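Local coordinates for protein toll-like receptor 13 (PDB 4Z0C) that recognises bacterial 23S ribosomal RNA as an innate immune receptor, binding single-stranded RNA with its leucine-rich repeat ectodomain and signalling through MYD88 and TRAF6, at residues A[508-513]-A[544-549]; A[519-524]-A[528-533]. One frame throughout, in Å; residues are numbered along the deposited sequence.

Contact 1. Residues A[508-513]-A[544-549]; sequences ITYETT and SNFFQG. With nucleotides of chain D.
Phe546 is the residue of 544-549 that meets Tyr510 and Ile508 across a small buried interface. Ahead of it, the Ser544 hydroxyl is hydrogen-bonded to Thr515 OG1, and Asn545 starts a type I turn that ends at Gln548, while Asn545 ND2 donates to Leu516 O. The side chain of Phe546 has CG anti to the backbone N (chi1 -161°), which brings CE1 and CZ up against Tyr510 and Ile508. Phe546 CE1 lies 3.7 Å from Tyr510 OH, the hydroxyl sitting at the ring edge near its plane. The two rings meet obliquely, with their planes at 74° and centroids 5.9 Å apart. Ile508 adds a looser contact, CG2 to Phe546 CZ at 4.4 Å. At Phe547 the ring turns one face to Phe546 CD2.

Past Tyr510 the chain reaches RNA chain D: Glu511 OE1 accepts a nearly straight hydrogen bond from N4 of C2 (2.8 Å), OE2 lies 2.6 Å from N3 of the same base, and Thr512 OG1 donates to OP2 of C11 (2.8 Å). The contact joins the loop after strand 500-502 to the loop after strand 540-541, with Tyr510 also bonded through its backbone to Ile539 and Val541.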
# COMPACT_ATOMS: atom_id res chain seq x y z
N ILE A 508 -8.34 7.80 -1.03
CA ILE A 508 -9.17 8.98 -1.19
C ILE A 508 -8.97 9.52 -2.59
O ILE A 508 -8.01 10.24 -2.87
CB ILE A 508 -8.88 10.04 -0.13
CG1 ILE A 508 -9.16 9.45 1.26
CG2 ILE A 508 -9.72 11.27 -0.38
CD1 ILE A 508 -8.52 10.18 2.38
N THR A 509 -9.88 9.13 -3.48
CA THR A 509 -9.73 9.33 -4.90
C THR A 509 -11.06 9.71 -5.54
O THR A 509 -12.09 9.12 -5.20
CB THR A 509 -9.24 8.04 -5.56
OG1 THR A 509 -7.93 7.73 -5.09
CG2 THR A 509 -9.23 8.17 -7.10
N TYR A 510 -11.05 10.71 -6.41
CA TYR A 510 -12.23 11.05 -7.21
C TYR A 510 -11.92 10.91 -8.71
O TYR A 510 -10.95 11.47 -9.19
CB TYR A 510 -12.72 12.46 -6.88
CG TYR A 510 -13.13 12.61 -5.43
CD1 TYR A 510 -12.18 12.90 -4.46
CD2 TYR A 510 -14.45 12.45 -5.04
CE1 TYR A 510 -12.55 13.04 -3.12
CE2 TYR A 510 -14.83 12.58 -3.71
CZ TYR A 510 -13.87 12.87 -2.76
OH TYR A 510 -14.24 13.01 -1.44
N GLU A 511 -12.74 10.15 -9.43
CA GLU A 511 -12.47 9.88 -10.85
C GLU A 511 -13.19 10.84 -11.81
O GLU A 511 -13.13 10.66 -13.02
CB GLU A 511 -12.81 8.44 -11.22
CG GLU A 511 -12.05 7.41 -10.41
CD GLU A 511 -11.91 6.09 -11.14
OE1 GLU A 511 -12.74 5.80 -12.04
OE2 GLU A 511 -10.97 5.35 -10.81
N THR A 512 -13.85 11.85 -11.26
CA THR A 512 -14.53 12.85 -12.07
C THR A 512 -14.65 14.15 -11.27
O THR A 512 -14.36 14.18 -10.07
CB THR A 512 -15.94 12.37 -12.51
OG1 THR A 512 -16.49 13.28 -13.47
CG2 THR A 512 -16.86 12.25 -11.29
N THR A 513 -15.03 15.24 -11.95
CA THR A 513 -15.31 16.51 -11.29
C THR A 513 -16.49 16.41 -10.34
O THR A 513 -17.55 15.90 -10.70
CB THR A 513 -15.56 17.63 -12.32
OG1 THR A 513 -14.38 17.82 -13.11
CG2 THR A 513 -15.93 18.94 -11.63
N SER A 544 -14.21 20.46 -6.11
CA SER A 544 -14.00 21.90 -6.25
C SER A 544 -14.12 22.64 -4.92
O SER A 544 -13.58 23.73 -4.76
CB SER A 544 -14.95 22.50 -7.30
OG SER A 544 -16.26 22.58 -6.79
N ASN A 545 -14.83 22.04 -3.97
CA ASN A 545 -14.98 22.65 -2.65
C ASN A 545 -14.32 21.77 -1.57
O ASN A 545 -14.72 21.77 -0.39
CB ASN A 545 -16.46 22.84 -2.31
CG ASN A 545 -17.22 21.53 -2.32
OD1 ASN A 545 -16.77 20.55 -2.93
ND2 ASN A 545 -18.36 21.49 -1.63
N PHE A 546 -13.31 21.02 -1.98
CA PHE A 546 -12.72 20.03 -1.10
C PHE A 546 -12.18 20.62 0.20
O PHE A 546 -12.24 19.95 1.25
CB PHE A 546 -11.63 19.26 -1.83
CG PHE A 546 -11.28 17.95 -1.17
CD1 PHE A 546 -12.22 16.95 -1.05
CD2 PHE A 546 -9.99 17.73 -0.69
CE1 PHE A 546 -11.89 15.75 -0.46
CE2 PHE A 546 -9.64 16.53 -0.11
CZ PHE A 546 -10.60 15.54 0.02
N PHE A 547 -11.68 21.86 0.15
CA PHE A 547 -11.00 22.47 1.32
C PHE A 547 -11.78 23.53 2.10
O PHE A 547 -11.23 24.21 2.96
CB PHE A 547 -9.62 23.01 0.92
CG PHE A 547 -8.70 21.94 0.42
CD1 PHE A 547 -8.26 20.94 1.29
CD2 PHE A 547 -8.30 21.90 -0.90
CE1 PHE A 547 -7.43 19.93 0.84
CE2 PHE A 547 -7.46 20.90 -1.36
CZ PHE A 547 -7.02 19.91 -0.48
N GLN A 548 -13.06 23.65 1.78
CA GLN A 548 -14.00 24.53 2.46
C GLN A 548 -13.91 24.35 3.98
O GLN A 548 -13.90 23.23 4.50
CB GLN A 548 -15.41 24.19 1.97
CG GLN A 548 -16.51 25.18 2.30
CD GLN A 548 -16.54 26.38 1.38
OE1 GLN A 548 -15.73 26.49 0.45
NE2 GLN A 548 -17.47 27.29 1.63
N GLY A 549 -13.84 25.47 4.70
CA GLY A 549 -13.91 25.47 6.14
C GLY A 549 -12.55 25.47 6.80
O GLY A 549 -12.44 25.50 8.03
P C D 11 -15.00 12.23 -16.97
OP1 C D 11 -14.81 12.69 -18.36
OP2 C D 11 -16.19 12.65 -16.18
O5' C D 11 -14.89 10.63 -16.97
C5' C D 11 -15.13 9.86 -15.79
C4' C D 11 -14.97 8.37 -16.05
O4' C D 11 -13.60 8.09 -16.44
C3' C D 11 -15.20 7.44 -14.86
O3' C D 11 -16.57 7.17 -14.62
C2' C D 11 -14.43 6.19 -15.25
O2' C D 11 -15.19 5.39 -16.14
C1' C D 11 -13.25 6.78 -16.02
N1 C D 11 -12.01 6.82 -15.21
C2 C D 11 -11.27 5.65 -15.24
O2 C D 11 -11.71 4.71 -15.91
N3 C D 11 -10.11 5.56 -14.55
C4 C D 11 -9.69 6.60 -13.84
N4 C D 11 -8.53 6.42 -13.19
C5 C D 11 -10.43 7.82 -13.78
C6 C D 11 -11.58 7.89 -14.48
P C D 2 -10.68 -4.84 -11.15
OP1 C D 2 -12.04 -4.36 -10.81
OP2 C D 2 -10.36 -5.74 -12.29
O5' C D 2 -9.85 -3.49 -11.37
C5' C D 2 -8.44 -3.50 -11.60
C4' C D 2 -7.78 -2.27 -11.03
O4' C D 2 -8.21 -1.08 -11.77
C3' C D 2 -8.08 -1.99 -9.56
O3' C D 2 -6.90 -1.47 -8.97
C2' C D 2 -9.14 -0.90 -9.63
O2' C D 2 -9.25 -0.11 -8.47
C1' C D 2 -8.68 -0.11 -10.85
N1 C D 2 -9.72 0.70 -11.47
C2 C D 2 -9.78 2.05 -11.09
O2 C D 2 -8.94 2.47 -10.28
N3 C D 2 -10.73 2.84 -11.61
C4 C D 2 -11.61 2.33 -12.48
N4 C D 2 -12.56 3.13 -12.99
C5 C D 2 -11.56 0.97 -12.88
C6 C D 2 -10.62 0.19 -12.36
P C D 10 -9.61 11.15 -18.84
OP1 C D 10 -10.99 11.09 -19.36
OP2 C D 10 -8.59 11.98 -19.54
O5' C D 10 -9.70 11.62 -17.32
C5' C D 10 -10.52 10.91 -16.40
C4' C D 10 -11.51 11.82 -15.73
O4' C D 10 -10.78 12.79 -14.92
C3' C D 10 -12.40 12.63 -16.68
O3' C D 10 -13.72 12.73 -16.13
C2' C D 10 -11.74 14.01 -16.68
O2' C D 10 -12.62 15.07 -16.93
C1' C D 10 -11.18 14.09 -15.26
N1 C D 10 -10.02 14.99 -15.15
C2 C D 10 -10.19 16.25 -14.56
O2 C D 10 -11.29 16.58 -14.11
N3 C D 10 -9.14 17.08 -14.49
C4 C D 10 -7.96 16.72 -14.99
N4 C D 10 -6.95 17.60 -14.88
C5 C D 10 -7.75 15.44 -15.61
C6 C D 10 -8.80 14.61 -15.66

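Contact 2. Residues A[519-524]-A[528-533]; sequences PPFIKL and KQLNLE. With nucleotides of chain C.
Apolar packing alone joins 519-524 to 528-533, and Phe521 supplies all of it from its side. Leu530 CD2 stands over one face of the Phe521 ring as a CH-pi contact, 4.3 Å from the centroid and 19° off the ring normal; the two side chains cross at about a right angle. In Leu530, chi1 176° swings CG away from the backbone N, and chi2 near 49° then sets CD2 over the ring. Leu532, two residues on, brings CD2 within 4.5 Å of Phe521 CZ. The opposite face of the ring is taken by Pro520 CG, so the phenyl is held between proline and leucine.

Hydrogen bonds shape each segment separately. Two overlapping type I turns, Pro519 to Ile522 and Phe521 to Leu524, present the ring, the second closed by Leu524 N to Phe521 O. In the other segment Asn531 OD1 accepts from Glu533 N (2.8 Å), forming an Asx turn at the end of strand 529-531.

That turn leads into the polar contact with RNA chain C. Glu533 OE1 accepts a hydrogen bond from N6 of A5 at 2.9 Å, while OE2 lies 2.7 Å from N1 of the same base, close enough that a proton probably lies between them.

The pattern is that of a leucine-rich repeat solenoid: Leu530 of the short strand and Leu532 just past it point into the core and meet a phenylalanine of the preceding loop.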
# COMPACT_ATOMS: atom_id res chain seq x y z
N PRO A 519 -18.63 19.08 2.25
CA PRO A 519 -17.17 19.16 2.31
C PRO A 519 -16.77 18.48 3.60
O PRO A 519 -17.34 18.78 4.64
CB PRO A 519 -16.90 20.65 2.41
CG PRO A 519 -18.12 21.31 1.93
CD PRO A 519 -19.26 20.41 2.29
N PRO A 520 -15.82 17.55 3.51
CA PRO A 520 -15.47 16.66 4.63
C PRO A 520 -14.77 17.34 5.81
O PRO A 520 -14.91 16.89 6.94
CB PRO A 520 -14.55 15.64 3.98
CG PRO A 520 -13.99 16.33 2.77
CD PRO A 520 -15.05 17.25 2.29
N PHE A 521 -14.06 18.44 5.56
CA PHE A 521 -13.28 19.10 6.60
C PHE A 521 -13.98 20.36 7.11
O PHE A 521 -13.38 21.20 7.78
CB PHE A 521 -11.89 19.43 6.05
CG PHE A 521 -11.24 18.27 5.38
CD1 PHE A 521 -11.04 17.07 6.07
CD2 PHE A 521 -10.87 18.34 4.04
CE1 PHE A 521 -10.44 15.99 5.45
CE2 PHE A 521 -10.28 17.25 3.41
CZ PHE A 521 -10.05 16.08 4.11
N ILE A 522 -15.26 20.48 6.79
CA ILE A 522 -16.00 21.71 7.07
C ILE A 522 -16.11 22.06 8.57
O ILE A 522 -16.16 23.23 8.92
CB ILE A 522 -17.40 21.67 6.39
CG1 ILE A 522 -18.02 23.07 6.34
CG2 ILE A 522 -18.32 20.69 7.09
CD1 ILE A 522 -17.16 24.05 5.63
N LYS A 523 -16.08 21.06 9.44
CA LYS A 523 -16.21 21.34 10.87
C LYS A 523 -14.87 21.47 11.61
O LYS A 523 -14.83 21.83 12.79
CB LYS A 523 -17.10 20.30 11.56
CG LYS A 523 -18.52 20.79 11.91
CD LYS A 523 -19.19 21.57 10.77
CE LYS A 523 -19.14 23.09 10.98
NZ LYS A 523 -19.97 23.55 12.13
N LEU A 524 -13.77 21.17 10.93
CA LEU A 524 -12.46 21.20 11.56
C LEU A 524 -11.89 22.63 11.60
O LEU A 524 -10.93 22.94 10.90
CB LEU A 524 -11.52 20.26 10.83
CG LEU A 524 -12.00 18.82 10.78
CD1 LEU A 524 -11.03 17.97 9.97
CD2 LEU A 524 -12.22 18.24 12.17
N LYS A 528 -4.72 22.71 11.76
CA LYS A 528 -3.50 23.37 11.30
C LYS A 528 -2.71 22.54 10.29
O LYS A 528 -2.03 23.10 9.42
CB LYS A 528 -2.62 23.75 12.49
CG LYS A 528 -3.39 24.47 13.59
CD LYS A 528 -2.48 25.23 14.55
CE LYS A 528 -3.13 26.54 14.96
NZ LYS A 528 -3.67 27.26 13.75
N GLN A 529 -2.77 21.21 10.42
CA GLN A 529 -2.04 20.33 9.50
C GLN A 529 -2.91 19.21 8.93
O GLN A 529 -3.62 18.52 9.66
CB GLN A 529 -0.81 19.73 10.17
CG GLN A 529 -0.04 20.74 10.99
CD GLN A 529 1.33 20.24 11.44
OE1 GLN A 529 1.44 19.31 12.25
NE2 GLN A 529 2.38 20.87 10.92
N LEU A 530 -2.87 19.08 7.61
CA LEU A 530 -3.61 18.05 6.91
C LEU A 530 -2.66 17.26 6.04
O LEU A 530 -1.98 17.82 5.18
CB LEU A 530 -4.69 18.71 6.05
CG LEU A 530 -5.56 17.85 5.13
CD1 LEU A 530 -6.15 16.65 5.88
CD2 LEU A 530 -6.67 18.72 4.52
N ASN A 531 -2.63 15.95 6.24
CA ASN A 531 -1.82 15.09 5.38
C ASN A 531 -2.71 14.24 4.45
O ASN A 531 -3.49 13.43 4.92
CB ASN A 531 -0.92 14.20 6.23
CG ASN A 531 0.00 13.32 5.40
OD1 ASN A 531 -0.35 12.88 4.31
ND2 ASN A 531 1.19 13.04 5.95
N LEU A 532 -2.57 14.42 3.13
CA LEU A 532 -3.32 13.61 2.16
C LEU A 532 -2.36 12.98 1.16
O LEU A 532 -2.70 12.75 0.01
CB LEU A 532 -4.34 14.45 1.41
CG LEU A 532 -5.49 15.00 2.23
CD1 LEU A 532 -6.21 16.07 1.42
CD2 LEU A 532 -6.43 13.91 2.60
N GLU A 533 -1.15 12.70 1.61
CA GLU A 533 -0.16 12.13 0.72
C GLU A 533 -0.48 10.71 0.25
O GLU A 533 -1.13 9.93 0.94
CB GLU A 533 1.20 12.12 1.41
CG GLU A 533 1.66 13.47 1.92
CD GLU A 533 3.12 13.46 2.32
OE1 GLU A 533 3.71 12.36 2.39
OE2 GLU A 533 3.68 14.55 2.57
P A C 5 13.13 13.60 7.28
OP1 A C 5 14.45 13.89 7.86
OP2 A C 5 11.91 13.71 8.12
O5' A C 5 12.84 14.60 6.08
C5' A C 5 13.85 15.02 5.19
C4' A C 5 13.39 16.22 4.42
O4' A C 5 12.53 15.78 3.34
C3' A C 5 12.59 17.24 5.23
O3' A C 5 12.87 18.57 4.77
C2' A C 5 11.13 16.86 4.92
O2' A C 5 10.19 17.92 5.01
C1' A C 5 11.23 16.31 3.49
N9 A C 5 10.28 15.22 3.25
C8 A C 5 10.59 13.89 3.16
N7 A C 5 9.55 13.12 2.93
C5 A C 5 8.49 14.02 2.85
C6 A C 5 7.13 13.82 2.63
N6 A C 5 6.60 12.61 2.45
N1 A C 5 6.33 14.91 2.61
C2 A C 5 6.89 16.10 2.80
N3 A C 5 8.16 16.41 3.02
C4 A C 5 8.93 15.31 3.03

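Contacts 1 and 2 lie side by side in the leucine-rich repeat solenoid of the ectodomain, their centres 11 Å apart. Along the chain the order is 508-513, 519-524, 528-533 and 544-549, so both segments of contact 2 fall between those of contact 1. Phe521 and Phe546 join them directly as an edge-to-face pair, and Ile522 CD1 also packs on Gln548 O, 3.6 Å away. One hydrophobic core thus continues from the inner side of strand 529-531 to the loops around Tyr510. Nucleotides of RNA chains D and C meet segments 508-513 and 528-533 respectively, which places binding residues for two RNA chains on neighbouring parts of the same scaffold.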